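Local coordinates for oxetanocin-like protein (Pyrococcus furiosus, PDB 1XX7) that probably hydrolyses 2'-deoxyribonucleoside 5'-phosphates to the deoxyribonucleoside and phosphate, as a metal-dependent phosphohydrolase of the HD-domain family, at residues Ala53-Lys58 / Leu170-Glu175; Glu66-Ile71 / Gln126-Ala131; Ala131-Met136 / Glu159-Leu164. All blocks are in the same frame, centred on the assembly; numbering follows the deposited sequence.

The three contacts tie together helices of one HD domain, and their chemistry follows their depth. Contact 2 is the core: four buried apolar residues meet where helix 65-74 crosses helix 123-145. Contact 3 uses the same long helix further on, with Ala-131 in both, and is only partly buried; there a leucine pair lies beside a lysine-aspartate salt bridge, next to the nickel ligand Asp-132. Contact 1 lies farthest out, about 17 Å between its centre and that of the chain. It joins helix 38-58 to helix 171-179 by leucines inside and two glutamates outside. Leu-127 and Ile-130 of the central helix pack against contact 1.

Contact 1 (Ala53-Lys58 / Leu170-Glu175); sequences AEELKK and LREIIE
Leu-170 pushes one methyl, CD2, into the angle between Leu-56 and Glu-55, and nearly all of the contact depends on it. That methyl lies 4.0 Å from CD2 of Leu-56, and the two leucine side chains cross at about a right angle. CD2 of Leu-170 also meets the aliphatic CG of Glu-55 at 4.0 Å, the two chains sliding past each other in opposite directions. Glutamate suits this border position because its methylenes can cover a leucine while its carboxylate turns outward. Here CG stands anti to the backbone N (chi1 176°), which brings it towards Leu-170, and a bend at chi2 of 57° then swings the acid group aside. The carboxylate meets no opposite charge across the contact: OE2 of Glu-55 lies 4.4 Å from OE2 of Glu-172, a pair of like charges whose repulsion is probably tempered by solvent, and perhaps by Lys-59, which Glu-172 also touches.

In the all-helical HD domain this contact brings the last turns of helix 38-58, whose earlier part supplies the metal ligand His-41, against the first turn of helix 171-179. Leu-170 holds the N-cap position of the latter, and its O accepts the backbone N of Ile-174 at 3.2 Å. Glu-172, in that first turn, has a charge that would probably be favoured near a helix N-terminus. Behind the leading atoms the surroundings are largely apolar. Leu-56 leans on Ile-63 and Tyr-169, and its CD1 reaches CD1 of Leu-127 at 4.1 Å. Leu-170 rests on Leu-52, one turn before Leu-56, and its second methyl packs against Ile-130. On a different side of helix 38-58, Glu-54 packs against Tyr-110 of the second subunit.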
ATOM      1  N   ALA A  53      20.171 -26.561   8.871  1.00 26.77           N
ATOM      2  CA  ALA A  53      21.569 -26.985   8.971  1.00 26.40           C
ATOM      3  C   ALA A  53      21.919 -27.351  10.422  1.00 30.05           C
ATOM      4  O   ALA A  53      22.495 -28.410  10.675  1.00 28.65           O
ATOM      5  CB  ALA A  53      22.504 -25.889   8.456  1.00 27.71           C
ATOM      6  N   GLU A  54      21.520 -26.513  11.377  1.00 31.53           N
ATOM      7  CA  GLU A  54      21.808 -26.801  12.794  1.00 35.58           C
ATOM      8  C   GLU A  54      21.042 -27.978  13.396  1.00 34.59           C
ATOM      9  O   GLU A  54      21.640 -28.795  14.092  1.00 34.29           O
ATOM     10  CB  GLU A  54      21.712 -25.535  13.646  1.00 35.87           C
ATOM     11  CG  GLU A  54      22.865 -24.558  13.303  1.00 40.79           C
ATOM     12  CD  GLU A  54      24.297 -25.278  13.253  1.00 47.34           C
ATOM     13  OE1 GLU A  54      24.780 -25.618  14.384  1.00 45.03           O
ATOM     14  OE2 GLU A  54      24.895 -25.500  12.096  1.00 41.08           O
ATOM     15  N   GLU A  55      19.755 -28.083  13.108  1.00 34.59           N
ATOM     16  CA  GLU A  55      18.987 -29.292  13.406  1.00 38.09           C
ATOM     17  C   GLU A  55      19.625 -30.603  12.815  1.00 38.45           C
ATOM     18  O   GLU A  55      19.612 -31.658  13.471  1.00 35.47           O
ATOM     19  CB  GLU A  55      17.550 -29.122  12.908  1.00 41.71           C
ATOM     20  CG  GLU A  55      16.660 -30.353  13.060  1.00 49.28           C
ATOM     21  CD  GLU A  55      16.556 -30.851  14.518  1.00 55.15           C
ATOM     22  OE1 GLU A  55      16.593 -30.001  15.447  1.00 56.01           O
ATOM     23  OE2 GLU A  55      16.434 -32.089  14.724  1.00 58.22           O
ATOM     24  N   LEU A  56      20.159 -30.518  11.587  1.00 36.11           N
ATOM     25  CA  LEU A  56      20.809 -31.663  10.915  1.00 35.12           C
ATOM     26  C   LEU A  56      22.130 -32.064  11.599  1.00 36.39           C
ATOM     27  O   LEU A  56      22.458 -33.247  11.690  1.00 34.99           O
ATOM     28  CB  LEU A  56      21.046 -31.356   9.419  1.00 33.83           C
ATOM     29  CG  LEU A  56      19.799 -31.473   8.511  1.00 31.97           C
ATOM     30  CD1 LEU A  56      20.028 -30.955   7.144  1.00 26.07           C
ATOM     31  CD2 LEU A  56      19.298 -32.916   8.420  1.00 36.03           C
ATOM     32  N   LYS A  57      22.871 -31.071  12.077  1.00 37.53           N
ATOM     33  CA  LYS A  57      24.109 -31.288  12.805  1.00 40.43           C
ATOM     34  C   LYS A  57      23.819 -32.078  14.082  1.00 44.09           C
ATOM     35  O   LYS A  57      24.567 -32.991  14.424  1.00 46.01           O
ATOM     36  CB  LYS A  57      24.758 -29.954  13.137  1.00 41.93           C
ATOM     37  CG  LYS A  57      26.243 -29.986  13.354  1.00 43.71           C
ATOM     38  CD  LYS A  57      26.712 -28.706  14.098  1.00 45.68           C
ATOM     39  N   LYS A  58      22.713 -31.746  14.753  1.00 44.00           N
ATOM     40  CA  LYS A  58      22.255 -32.479  15.935  1.00 45.41           C
ATOM     41  C   LYS A  58      21.841 -33.920  15.626  1.00 46.17           C
ATOM     42  O   LYS A  58      21.790 -34.750  16.519  1.00 49.86           O
ATOM     43  CB  LYS A  58      21.065 -31.752  16.606  1.00 46.24           C
ATOM     44  CG  LYS A  58      21.410 -30.397  17.245  1.00 47.90           C
ATOM     45  N   LEU A 170      14.506 -34.462   8.827  1.00 35.52           N
ATOM     46  CA  LEU A 170      13.827 -33.210   9.133  1.00 36.71           C
ATOM     47  C   LEU A 170      12.359 -33.430   9.339  1.00 39.88           C
ATOM     48  O   LEU A 170      11.568 -32.555   9.082  1.00 34.60           O
ATOM     49  CB  LEU A 170      14.057 -32.224   8.003  1.00 34.36           C
ATOM     50  CG  LEU A 170      15.500 -31.742   7.882  1.00 32.30           C
ATOM     51  CD1 LEU A 170      15.698 -30.897   6.657  1.00 33.32           C
ATOM     52  CD2 LEU A 170      15.907 -30.983   9.134  1.00 31.06           C
ATOM     53  N   ARG A 171      12.011 -34.609   9.842  1.00 45.77           N
ATOM     54  CA  ARG A 171      10.622 -35.022   9.961  1.00 50.32           C
ATOM     55  C   ARG A 171       9.824 -34.247  11.015  1.00 47.24           C
ATOM     56  O   ARG A 171       8.649 -33.996  10.821  1.00 41.97           O
ATOM     57  CB  ARG A 171      10.539 -36.543  10.196  1.00 55.21           C
ATOM     58  CG  ARG A 171      10.342 -37.290   8.876  1.00 59.09           C
ATOM     59  CD  ARG A 171      10.642 -38.750   8.989  1.00 62.80           C
ATOM     60  NE  ARG A 171      10.400 -39.438   7.715  1.00 63.52           N
ATOM     61  CZ  ARG A 171      11.015 -40.557   7.326  1.00 66.09           C
ATOM     62  NH1 ARG A 171      11.934 -41.147   8.108  1.00 67.09           N
ATOM     63  NH2 ARG A 171      10.720 -41.091   6.143  1.00 65.11           N
ATOM     64  N   GLU A 172      10.484 -33.848  12.097  1.00 48.98           N
ATOM     65  CA  GLU A 172       9.827 -33.117  13.184  1.00 52.27           C
ATOM     66  C   GLU A 172       9.345 -31.717  12.747  1.00 49.40           C
ATOM     67  O   GLU A 172       8.200 -31.353  13.010  1.00 50.13           O
ATOM     68  CB  GLU A 172      10.755 -33.007  14.405  1.00 57.77           C
ATOM     69  CG  GLU A 172      11.324 -34.364  14.905  1.00 61.49           C
ATOM     70  CD  GLU A 172      12.716 -34.722  14.326  1.00 64.00           C
ATOM     71  OE1 GLU A 172      13.006 -34.420  13.132  1.00 63.47           O
ATOM     72  OE2 GLU A 172      13.513 -35.321  15.089  1.00 65.32           O
ATOM     73  N   ILE A 173      10.198 -30.953  12.060  1.00 46.42           N
ATOM     74  CA  ILE A 173       9.788 -29.652  11.507  1.00 43.33           C
ATOM     75  C   ILE A 173       8.739 -29.821  10.409  1.00 41.03           C
ATOM     76  O   ILE A 173       7.784 -29.066  10.375  1.00 36.47           O
ATOM     77  CB  ILE A 173      10.999 -28.789  10.983  1.00 46.38           C
ATOM     78  CG1 ILE A 173      10.595 -27.314  10.830  1.00 48.71           C
ATOM     79  CG2 ILE A 173      11.554 -29.297   9.645  1.00 44.54           C
ATOM     80  N   ILE A 174       8.889 -30.818   9.529  1.00 38.70           N
ATOM     81  CA  ILE A 174       7.916 -31.019   8.447  1.00 41.52           C
ATOM     82  C   ILE A 174       6.526 -31.367   9.000  1.00 44.76           C
ATOM     83  O   ILE A 174       5.506 -31.002   8.398  1.00 48.09           O
ATOM     84  CB  ILE A 174       8.352 -32.124   7.433  1.00 42.77           C
ATOM     85  CG1 ILE A 174       9.618 -31.706   6.676  1.00 41.68           C
ATOM     86  CG2 ILE A 174       7.221 -32.420   6.419  1.00 43.44           C
ATOM     87  CD1 ILE A 174      10.377 -32.877   6.050  1.00 39.93           C
ATOM     88  N   GLU A 175       6.501 -32.071  10.135  1.00 45.82           N
ATOM     89  CA  GLU A 175       5.250 -32.410  10.837  1.00 46.42           C
ATOM     90  C   GLU A 175       4.633 -31.172  11.536  1.00 44.58           C
ATOM     91  O   GLU A 175       3.435 -31.021  11.533  1.00 41.24           O
ATOM     92  CB  GLU A 175       5.464 -33.560  11.846  1.00 42.60           C
TER

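Contact 2 (Glu66-Ile71 / Gln126-Ala131); sequences EKALKI and QLVKIA
Ala-68 and Ile-71 of helix 65-74 receive Leu-127 and Val-128 of helix 123-145 in a crossing of two helices of the HD domain. The first helix ends just before the metal ligands His-75 and Asp-76, and the second carries Asp-132 one turn beyond Val-128, so the crossing probably helps to set these two parts of the metal site against each other. The axes of segments 66-71 and 126-131 approach to 9.6 Å, with a signed crossing angle of -45°.

The side chains that meet across the two segments are all apolar. Ala-68 suits the place where the backbones come closest, its CA 6.6 Å from CA of Val-128, since a single methyl fits between them where a larger side chain would need accommodation. That methyl, CB of Ala-68, lies 4.2 Å from CD2 of Leu-127. One turn on, Ile-71 offers its CG2 branch, which sits anti to the backbone N because chi1 is -68°. It lies against both methyls of Val-128, 3.7 Å from CG2 and 3.9 Å from CG1, as the two side chains cross obliquely. Beta-branched residues, stiff at CB, suit a buried crossing, having few rotamers to lose. Tyr-117 touches both Ile-71 and Val-128, while Thr-49 and Leu-52 of helix 38-58 lie against Ala-68 and Leu-127.

The charged side chains of the two segments stay out of the crossing. Lys-70 forms a salt bridge with Glu-54 of the second subunit, which places this face of helix 65-74 at the dimer interface. Gln-126 is buried but polar, its amide held by Ile-166 N and Leu-121 O.

One approach involves the backbone: CG2 of Val-128, turned to the side of its own backbone N, comes to 3.4 Å from the carbonyl O of Ala-68.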
ATOM      1  N   GLU A  66      28.613 -23.039   5.037  1.00 20.84           N
ATOM      2  CA  GLU A  66      29.065 -21.949   4.221  1.00 20.50           C
ATOM      3  C   GLU A  66      28.454 -22.015   2.848  1.00 27.52           C
ATOM      4  O   GLU A  66      27.818 -21.027   2.409  1.00 25.03           O
ATOM      5  CB  GLU A  66      30.585 -21.956   4.091  1.00 21.89           C
ATOM      6  CG  GLU A  66      31.107 -20.836   3.274  1.00 26.37           C
ATOM      7  CD  GLU A  66      32.593 -20.703   3.289  1.00 29.68           C
ATOM      8  OE1 GLU A  66      33.248 -21.196   4.228  1.00 36.18           O
ATOM      9  OE2 GLU A  66      33.108 -20.080   2.360  1.00 28.30           O
ATOM     10  N   LYS A  67      28.638 -23.169   2.157  1.00 24.57           N
ATOM     11  CA  LYS A  67      28.004 -23.351   0.853  1.00 21.65           C
ATOM     12  C   LYS A  67      26.467 -23.219   0.854  1.00 15.58           C
ATOM     13  O   LYS A  67      25.906 -22.613  -0.045  1.00 17.70           O
ATOM     14  CB  LYS A  67      28.388 -24.677   0.257  1.00 25.98           C
ATOM     15  CG  LYS A  67      27.704 -24.982  -1.101  1.00 27.69           C
ATOM     16  CD  LYS A  67      28.066 -26.361  -1.573  1.00 30.09           C
ATOM     17  CE  LYS A  67      29.386 -26.365  -2.297  1.00 29.28           C
ATOM     18  NZ  LYS A  67      29.887 -27.769  -2.434  1.00 32.03           N
ATOM     19  N   ALA A  68      25.804 -23.784   1.842  1.00 17.25           N
ATOM     20  CA  ALA A  68      24.364 -23.735   1.910  1.00 20.12           C
ATOM     21  C   ALA A  68      23.811 -22.294   2.097  1.00 21.52           C
ATOM     22  O   ALA A  68      22.800 -21.939   1.494  1.00 22.27           O
ATOM     23  CB  ALA A  68      23.861 -24.672   2.975  1.00 20.70           C
ATOM     24  N   LEU A  69      24.503 -21.470   2.887  1.00 22.43           N
ATOM     25  CA  LEU A  69      24.133 -20.072   3.057  1.00 19.87           C
ATOM     26  C   LEU A  69      24.427 -19.269   1.812  1.00 19.08           C
ATOM     27  O   LEU A  69      23.587 -18.425   1.412  1.00 18.69           O
ATOM     28  CB  LEU A  69      24.803 -19.440   4.288  1.00 22.91           C
ATOM     29  CG  LEU A  69      24.546 -20.151   5.614  1.00 25.10           C
ATOM     30  CD1 LEU A  69      25.384 -19.496   6.764  1.00 25.04           C
ATOM     31  CD2 LEU A  69      23.078 -20.178   5.939  1.00 25.19           C
ATOM     32  N   LYS A  70      25.546 -19.520   1.134  1.00 19.90           N
ATOM     33  CA  LYS A  70      25.771 -18.795  -0.130  1.00 19.80           C
ATOM     34  C   LYS A  70      24.655 -19.110  -1.142  1.00 23.38           C
ATOM     35  O   LYS A  70      24.170 -18.230  -1.839  1.00 21.17           O
ATOM     36  CB  LYS A  70      27.102 -19.132  -0.770  1.00 23.91           C
ATOM     37  CG  LYS A  70      28.346 -18.656  -0.081  1.00 26.14           C
ATOM     38  CD  LYS A  70      29.560 -19.115  -0.869  1.00 28.66           C
ATOM     39  CE  LYS A  70      30.854 -18.714  -0.221  1.00 34.50           C
ATOM     40  NZ  LYS A  70      32.036 -18.819  -1.175  1.00 38.93           N
ATOM     41  N   ILE A  71      24.250 -20.374  -1.204  1.00 21.97           N
ATOM     42  CA  ILE A  71      23.220 -20.803  -2.160  1.00 22.25           C
ATOM     43  C   ILE A  71      21.879 -20.134  -1.856  1.00 20.36           C
ATOM     44  O   ILE A  71      21.209 -19.683  -2.757  1.00 19.73           O
ATOM     45  CB  ILE A  71      23.029 -22.341  -2.154  1.00 20.38           C
ATOM     46  CG1 ILE A  71      24.274 -23.056  -2.715  1.00 20.90           C
ATOM     47  CG2 ILE A  71      21.745 -22.741  -2.922  1.00 21.85           C
ATOM     48  CD1 ILE A  71      24.304 -24.572  -2.420  1.00 22.69           C
ATOM     49  N   GLN A 126      19.672 -29.764  -1.829  1.00 23.84           N
ATOM     50  CA  GLN A 126      18.431 -30.269  -1.253  1.00 19.51           C
ATOM     51  C   GLN A 126      17.989 -29.467  -0.047  1.00 21.26           C
ATOM     52  O   GLN A 126      16.777 -29.223   0.146  1.00 23.37           O
ATOM     53  CB  GLN A 126      18.601 -31.699  -0.756  1.00 22.76           C
ATOM     54  CG  GLN A 126      18.878 -32.749  -1.795  1.00 23.85           C
ATOM     55  CD  GLN A 126      19.119 -34.094  -1.117  1.00 22.83           C
ATOM     56  OE1 GLN A 126      18.309 -34.540  -0.305  1.00 22.78           O
ATOM     57  NE2 GLN A 126      20.208 -34.734  -1.455  1.00 23.30           N
ATOM     58  N   LEU A 127      18.955 -29.137   0.811  1.00 21.55           N
ATOM     59  CA  LEU A 127      18.677 -28.345   2.009  1.00 25.41           C
ATOM     60  C   LEU A 127      18.013 -26.968   1.687  1.00 20.61           C
ATOM     61  O   LEU A 127      17.071 -26.574   2.349  1.00 17.28           O
ATOM     62  CB  LEU A 127      19.948 -28.134   2.856  1.00 25.07           C
ATOM     63  CG  LEU A 127      19.762 -27.241   4.105  1.00 26.05           C
ATOM     64  CD1 LEU A 127      18.684 -27.738   5.021  1.00 24.59           C
ATOM     65  CD2 LEU A 127      21.079 -27.115   4.873  1.00 28.02           C
ATOM     66  N   VAL A 128      18.540 -26.263   0.695  1.00 19.59           N
ATOM     67  CA  VAL A 128      18.029 -24.950   0.353  1.00 21.04           C
ATOM     68  C   VAL A 128      16.689 -25.063  -0.374  1.00 21.66           C
ATOM     69  O   VAL A 128      15.823 -24.218  -0.174  1.00 20.02           O
ATOM     70  CB  VAL A 128      19.040 -24.122  -0.467  1.00 19.76           C
ATOM     71  CG1 VAL A 128      18.464 -22.760  -0.753  1.00 21.89           C
ATOM     72  CG2 VAL A 128      20.354 -23.951   0.304  1.00 20.40           C
ATOM     73  N   LYS A 129      16.514 -26.102  -1.192  1.00 18.60           N
ATOM     74  CA  LYS A 129      15.199 -26.408  -1.757  1.00 21.06           C
ATOM     75  C   LYS A 129      14.113 -26.676  -0.703  1.00 20.74           C
ATOM     76  O   LYS A 129      12.949 -26.216  -0.812  1.00 22.50           O
ATOM     77  CB  LYS A 129      15.294 -27.603  -2.738  1.00 26.95           C
ATOM     78  CG  LYS A 129      14.051 -27.776  -3.662  1.00 29.93           C
ATOM     79  CD  LYS A 129      13.920 -26.690  -4.764  1.00 32.01           C
ATOM     80  CE  LYS A 129      14.788 -27.057  -5.988  1.00 39.63           C
ATOM     81  NZ  LYS A 129      14.840 -26.074  -7.128  1.00 36.79           N
ATOM     82  N   ILE A 130      14.483 -27.403   0.335  1.00 21.80           N
ATOM     83  CA  ILE A 130      13.586 -27.607   1.441  1.00 23.18           C
ATOM     84  C   ILE A 130      13.239 -26.282   2.137  1.00 20.95           C
ATOM     85  O   ILE A 130      12.101 -26.034   2.444  1.00 16.65           O
ATOM     86  CB  ILE A 130      14.154 -28.629   2.431  1.00 23.30           C
ATOM     87  CG1 ILE A 130      14.049 -30.020   1.813  1.00 24.17           C
ATOM     88  CG2 ILE A 130      13.335 -28.634   3.745  1.00 27.06           C
ATOM     89  CD1 ILE A 130      14.867 -31.058   2.547  1.00 26.33           C
ATOM     90  N   ALA A 131      14.240 -25.459   2.395  1.00 21.50           N
ATOM     91  CA  ALA A 131      14.034 -24.176   3.092  1.00 22.64           C
ATOM     92  C   ALA A 131      13.120 -23.249   2.293  1.00 18.99           C
ATOM     93  O   ALA A 131      12.295 -22.558   2.825  1.00 18.14           O
ATOM     94  CB  ALA A 131      15.401 -23.491   3.339  1.00 22.18           C
TER

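Contact 3 (Ala131-Met136 / Glu159-Leu164); sequences ADKLDM and EDLEKL. With NI (nickel (II) ion), chain G.
Lys-133 plays two parts at once, laying its hydrocarbon chain along the buried Leu-161 and bringing its ammonium to Asp-160. The chain runs past the leucine in the opposite direction, its CD 3.5 Å from Leu-161 CD2. Beyond CD it bends, with chi4 at -41°, and the turn carries NZ across the aspartate to within 3.5 Å of Asp-160 OD2, a salt bridge whose hydrogen bond is weak. Lysine suits such a border, being oily along its length and charged at its end. An alanine here would probably leave Asp-160 without this positive mate and strip Leu-161 CD2 of much of its cover.

The neighbouring side chain, Leu-134, adds an apolar contact at 3.9 Å, its CD2 against CD1 of Leu-161. Leu-161 also touches Ile-130, so three residues of helix 123-145 receive it. A type I beta turn runs from Leu-161 to Leu-164, closed by Leu-164 N to Leu-161 O.

Asp-132, just before Lys-133, binds nickel through OD1 at 2.0 Å, with His-41, His-75 and Asp-76 completing the HD-type set. Asp-135 OD2 hydrogen-bonds His-41 ND1, a second-shell contact to a metal ligand. The chemistry implies that apolar packing does most of the joining beside the helix that carries Asp-132, with a loose ion pair on its more open side.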
ATOM      1  N   ALA A 131      14.240 -25.459   2.395  1.00 21.50           N
ATOM      2  CA  ALA A 131      14.034 -24.176   3.092  1.00 22.64           C
ATOM      3  C   ALA A 131      13.120 -23.249   2.293  1.00 18.99           C
ATOM      4  O   ALA A 131      12.295 -22.558   2.825  1.00 18.14           O
ATOM      5  CB  ALA A 131      15.401 -23.491   3.339  1.00 22.18           C
ATOM      6  N   ASP A 132      13.337 -23.227   0.995  1.00 23.11           N
ATOM      7  CA  ASP A 132      12.570 -22.412   0.089  1.00 23.80           C
ATOM      8  C   ASP A 132      11.054 -22.743   0.087  1.00 23.91           C
ATOM      9  O   ASP A 132      10.182 -21.851   0.165  1.00 21.40           O
ATOM     10  CB  ASP A 132      13.168 -22.595  -1.288  1.00 18.65           C
ATOM     11  CG  ASP A 132      12.534 -21.698  -2.301  1.00 20.54           C
ATOM     12  OD1 ASP A 132      12.733 -20.490  -2.239  1.00 22.50           O
ATOM     13  OD2 ASP A 132      11.807 -22.196  -3.156  1.00 23.85           O
ATOM     14  N   LYS A 133      10.772 -24.040   0.010  1.00 25.09           N
ATOM     15  CA  LYS A 133       9.421 -24.557   0.082  1.00 22.62           C
ATOM     16  C   LYS A 133       8.796 -24.351   1.425  1.00 21.36           C
ATOM     17  O   LYS A 133       7.611 -24.057   1.511  1.00 22.89           O
ATOM     18  CB  LYS A 133       9.424 -26.035  -0.319  1.00 28.52           C
ATOM     19  CG  LYS A 133       9.668 -26.189  -1.841  1.00 29.43           C
ATOM     20  CD  LYS A 133      10.105 -27.582  -2.225  1.00 35.18           C
ATOM     21  CE  LYS A 133      10.279 -27.710  -3.747  1.00 35.55           C
ATOM     22  NZ  LYS A 133       9.163 -26.990  -4.473  1.00 38.14           N
ATOM     23  N   LEU A 134       9.581 -24.496   2.488  1.00 19.47           N
ATOM     24  CA  LEU A 134       9.079 -24.223   3.846  1.00 20.68           C
ATOM     25  C   LEU A 134       8.725 -22.756   4.080  1.00 18.81           C
ATOM     26  O   LEU A 134       7.732 -22.472   4.707  1.00 18.16           O
ATOM     27  CB  LEU A 134      10.067 -24.692   4.895  1.00 23.41           C
ATOM     28  CG  LEU A 134      10.229 -26.221   4.959  1.00 25.05           C
ATOM     29  CD1 LEU A 134      11.143 -26.562   6.110  1.00 28.79           C
ATOM     30  CD2 LEU A 134       8.909 -26.943   5.087  1.00 27.78           C
ATOM     31  N   ASP A 135       9.553 -21.834   3.594  1.00 19.05           N
ATOM     32  CA  ASP A 135       9.229 -20.431   3.675  1.00 20.05           C
ATOM     33  C   ASP A 135       7.849 -20.152   3.000  1.00 15.88           C
ATOM     34  O   ASP A 135       7.005 -19.489   3.580  1.00 17.78           O
ATOM     35  CB  ASP A 135      10.289 -19.586   2.995  1.00 19.98           C
ATOM     36  CG  ASP A 135       9.870 -18.144   2.877  1.00 20.96           C
ATOM     37  OD1 ASP A 135       9.760 -17.448   3.923  1.00 20.41           O
ATOM     38  OD2 ASP A 135       9.620 -17.724   1.741  1.00 20.04           O
ATOM     39  N   MET A 136       7.659 -20.693   1.800  1.00 15.98           N
ATOM     40  CA  MET A 136       6.414 -20.554   1.014  1.00 18.58           C
ATOM     41  C   MET A 136       5.165 -21.089   1.693  1.00 16.58           C
ATOM     42  O   MET A 136       4.155 -20.439   1.695  1.00 18.85           O
ATOM     43  CB  MET A 136       6.551 -21.212  -0.355  1.00 18.48           C
ATOM     44  CG  MET A 136       5.455 -20.775  -1.303  1.00 26.10           C
ATOM     45  SD  MET A 136       5.560 -21.457  -2.994  1.00 32.51           S
ATOM     46  CE  MET A 136       4.928 -23.114  -2.546  1.00 35.88           C
ATOM     47  N   GLU A 159       4.336 -32.265  -0.407  1.00 42.58           N
ATOM     48  CA  GLU A 159       4.518 -33.529  -1.133  1.00 46.14           C
ATOM     49  C   GLU A 159       5.865 -33.594  -1.851  1.00 46.71           C
ATOM     50  O   GLU A 159       6.431 -34.664  -2.005  1.00 47.71           O
ATOM     51  CB  GLU A 159       3.408 -33.730  -2.176  1.00 46.83           C
ATOM     52  CG  GLU A 159       1.963 -33.705  -1.643  1.00 48.37           C
ATOM     53  CD  GLU A 159       0.903 -33.489  -2.757  1.00 49.31           C
ATOM     54  OE1 GLU A 159       1.283 -33.114  -3.904  1.00 45.26           O
ATOM     55  OE2 GLU A 159      -0.317 -33.686  -2.470  1.00 49.27           O
ATOM     56  N   ASP A 160       6.363 -32.446  -2.310  1.00 50.09           N
ATOM     57  CA  ASP A 160       7.636 -32.384  -3.054  1.00 51.01           C
ATOM     58  C   ASP A 160       8.891 -32.626  -2.160  1.00 48.77           C
ATOM     59  O   ASP A 160       9.978 -32.894  -2.670  1.00 43.11           O
ATOM     60  CB  ASP A 160       7.824 -31.016  -3.741  1.00 55.11           C
ATOM     61  CG  ASP A 160       6.607 -30.547  -4.540  1.00 58.30           C
ATOM     62  OD1 ASP A 160       5.598 -31.300  -4.688  1.00 57.48           O
ATOM     63  OD2 ASP A 160       6.690 -29.378  -5.020  1.00 59.29           O
ATOM     64  N   LEU A 161       8.730 -32.519  -0.837  1.00 50.88           N
ATOM     65  CA  LEU A 161       9.853 -32.632   0.112  1.00 49.76           C
ATOM     66  C   LEU A 161      10.312 -34.049   0.359  1.00 52.64           C
ATOM     67  O   LEU A 161      11.520 -34.291   0.490  1.00 50.32           O
ATOM     68  CB  LEU A 161       9.476 -31.998   1.449  1.00 47.79           C
ATOM     69  CG  LEU A 161       9.100 -30.529   1.328  1.00 42.66           C
ATOM     70  CD1 LEU A 161       8.940 -29.959   2.691  1.00 43.24           C
ATOM     71  CD2 LEU A 161      10.152 -29.814   0.529  1.00 41.34           C
ATOM     72  N   GLU A 162       9.350 -34.971   0.433  1.00 54.09           N
ATOM     73  CA  GLU A 162       9.624 -36.390   0.633  1.00 54.13           C
ATOM     74  C   GLU A 162      10.540 -36.942  -0.447  1.00 53.29           C
ATOM     75  O   GLU A 162      11.328 -37.882  -0.211  1.00 57.53           O
ATOM     76  CB  GLU A 162       8.310 -37.178   0.634  1.00 56.89           C
ATOM     77  N   LYS A 163      10.460 -36.352  -1.628  1.00 47.13           N
ATOM     78  CA  LYS A 163      11.291 -36.778  -2.741  1.00 47.67           C
ATOM     79  C   LYS A 163      12.793 -36.399  -2.565  1.00 46.33           C
ATOM     80  O   LYS A 163      13.656 -36.875  -3.307  1.00 50.56           O
ATOM     81  CB  LYS A 163      10.716 -36.197  -4.037  1.00 49.18           C
ATOM     82  CG  LYS A 163       9.187 -36.503  -4.253  1.00 49.35           C
ATOM     83  CD  LYS A 163       8.522 -35.458  -5.165  1.00 51.02           C
ATOM     84  N   LEU A 164      13.085 -35.531  -1.596  1.00 41.62           N
ATOM     85  CA  LEU A 164      14.451 -35.137  -1.255  1.00 38.74           C
ATOM     86  C   LEU A 164      14.898 -36.017  -0.092  1.00 34.97           C
ATOM     87  O   LEU A 164      14.295 -35.959   0.978  1.00 34.44           O
ATOM     88  CB  LEU A 164      14.498 -33.634  -0.876  1.00 34.76           C
ATOM     89  CG  LEU A 164      13.905 -32.723  -1.957  1.00 35.43           C
ATOM     90  CD1 LEU A 164      13.747 -31.270  -1.500  1.00 36.02           C
ATOM     91  CD2 LEU A 164      14.734 -32.798  -3.246  1.00 32.28           C
TER
HETATM   92 NI    NI G 201      13.004 -18.954  -3.527  1.00 32.09          NI